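PDB 3SNK: response regulator CheY-like protein from Mesorhizobium loti, which is of unknown function but forms the CheY-like N-terminal domain of a longer pilus assembly protein that probably binds and hydrolyses ATP. Local coordinates for residues I91-E96 / D112-P117. Residues are numbered along the deposited sequence; the frame is centred on the assembly and turned at random.
Sequences IAVSDE and DWLHKP
A chi1 of -65° sets Ile91 CG1 beside the backbone N and leaves CG2 opposite that N, while Leu114 CG lies beside its own N (chi1 -52°); the two side chains cross at a slant, Ile91 CG2 lying 3.6 Å from Leu114 CD1. They sit on neighbouring parallel strands of a CheY-like receiver fold, 90-94 and the edge strand 112-115, joined by the beta-alpha-beta crossover through helix 99-107. Both backbone polar atoms of Ala92 pair with the edge strand: its N donates to Asp112 O, and its O accepts from Leu114 N at 2.7 Å. Ser94 N then bonds to Leu114 O, and Lys116 N reaches Ser94 O at a longer 3.3 Å, from 41° above the carbonyl plane. Ile91, Val93 and Leu114 face helix 120-129 and the loop leading into it, whereas Ala92 and Trp113 face helix 99-107. Just past the end of strand 112-115, Lys116 CG meets Val93 CG1 at 3.8 Å, the two side chains crossing at about a right angle. Beyond CG the lysine is fully extended, carrying NZ to salt bridges with Asp23 and Asp66; followed by a cis peptide bond to Pro117, it matches the conserved lysine of CheY-like receivers. His115 brings the edge of its ring to the loop, CE1 3.6 Å from Glu96 N. A water donates to both Ser94 OG and Leu114 O, joining the two strands, while Ser94 OG itself donates to Asp95 O at 2.7 Å, in the carbonyl plane.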
# COMPACT_ATOMS: atom_id res chain seq x y z
N ILE A 91 -3.74 1.84 0.58
CA ILE A 91 -3.33 2.44 1.86
C ILE A 91 -1.94 2.95 1.63
O ILE A 91 -1.06 2.17 1.27
CB ILE A 91 -3.47 1.49 3.08
CG1 ILE A 91 -4.95 1.16 3.31
CG2 ILE A 91 -2.85 2.13 4.34
CD1 ILE A 91 -5.21 -0.11 4.15
N ALA A 92 -1.75 4.27 1.77
CA ALA A 92 -0.43 4.85 1.56
C ALA A 92 0.26 5.10 2.88
O ALA A 92 -0.35 5.61 3.82
CB ALA A 92 -0.54 6.15 0.77
N VAL A 93 1.53 4.69 2.96
CA VAL A 93 2.38 4.89 4.12
C VAL A 93 3.57 5.69 3.62
O VAL A 93 4.22 5.33 2.63
CB VAL A 93 2.80 3.58 4.84
CG1 VAL A 93 3.54 3.88 6.15
CG2 VAL A 93 1.60 2.68 5.10
N SER A 94 3.84 6.80 4.29
CA SER A 94 4.98 7.61 3.91
C SER A 94 5.50 8.37 5.10
O SER A 94 4.82 8.48 6.13
CB SER A 94 4.58 8.60 2.81
OG SER A 94 3.84 9.69 3.34
N ASP A 95 6.69 8.95 4.94
CA ASP A 95 7.25 9.91 5.89
C ASP A 95 6.64 11.25 5.44
O ASP A 95 5.68 11.23 4.67
CB ASP A 95 8.79 9.87 5.84
CG ASP A 95 9.37 8.58 6.40
OD1 ASP A 95 9.27 8.37 7.63
OD2 ASP A 95 9.93 7.79 5.60
N GLU A 96 7.16 12.39 5.88
CA GLU A 96 6.59 13.67 5.44
C GLU A 96 6.88 13.89 3.96
O GLU A 96 7.94 13.50 3.47
CB GLU A 96 7.14 14.86 6.27
CG GLU A 96 6.17 16.03 6.31
CD GLU A 96 6.82 17.41 6.42
OE1 GLU A 96 7.52 17.66 7.43
OE2 GLU A 96 6.59 18.24 5.51
N ASP A 112 -6.38 5.79 2.77
CA ASP A 112 -5.74 6.20 4.00
C ASP A 112 -4.29 6.66 3.77
O ASP A 112 -3.58 6.08 2.96
CB ASP A 112 -5.79 5.06 5.05
CG ASP A 112 -7.19 4.50 5.33
OD1 ASP A 112 -7.90 5.08 6.16
OD2 ASP A 112 -7.55 3.47 4.71
N TRP A 113 -3.87 7.71 4.48
CA TRP A 113 -2.52 8.24 4.48
C TRP A 113 -1.87 8.03 5.86
O TRP A 113 -2.05 8.85 6.75
CB TRP A 113 -2.51 9.73 4.14
CG TRP A 113 -2.90 10.14 2.75
CD1 TRP A 113 -3.34 9.36 1.72
CD2 TRP A 113 -2.95 11.49 2.28
NE1 TRP A 113 -3.66 10.14 0.64
CE2 TRP A 113 -3.42 11.45 0.95
CE3 TRP A 113 -2.62 12.73 2.85
CZ2 TRP A 113 -3.53 12.61 0.17
CZ3 TRP A 113 -2.74 13.87 2.08
CH2 TRP A 113 -3.21 13.81 0.76
N LEU A 114 -1.11 6.96 6.03
CA LEU A 114 -0.49 6.67 7.32
C LEU A 114 0.93 7.18 7.35
O LEU A 114 1.63 7.15 6.34
CB LEU A 114 -0.56 5.16 7.63
CG LEU A 114 -1.98 4.52 7.51
CD1 LEU A 114 -1.91 3.00 7.68
CD2 LEU A 114 -2.97 5.11 8.52
N HIS A 115 1.34 7.74 8.50
CA HIS A 115 2.65 8.34 8.72
C HIS A 115 3.51 7.41 9.57
O HIS A 115 3.06 6.92 10.60
CB HIS A 115 2.46 9.73 9.37
CG HIS A 115 3.72 10.54 9.54
ND1 HIS A 115 4.35 11.13 8.45
CD2 HIS A 115 4.38 10.89 10.67
CE1 HIS A 115 5.40 11.77 8.95
NE2 HIS A 115 5.46 11.65 10.28
N LYS A 116 4.76 7.16 9.12
CA LYS A 116 5.74 6.29 9.78
C LYS A 116 6.36 6.95 11.03
O LYS A 116 6.69 8.14 10.98
CB LYS A 116 6.86 5.93 8.80
CG LYS A 116 6.72 4.55 8.17
CD LYS A 116 7.93 4.26 7.28
CE LYS A 116 7.86 2.91 6.61
NZ LYS A 116 9.05 2.69 5.75
N PRO A 117 6.56 6.21 12.16
CA PRO A 117 6.24 4.79 12.40
C PRO A 117 4.75 4.59 12.64
O PRO A 117 4.16 5.31 13.46
CB PRO A 117 7.09 4.44 13.63
CG PRO A 117 7.21 5.73 14.39
CD PRO A 117 7.17 6.84 13.36
O HOH W 1 1.07 8.74 3.88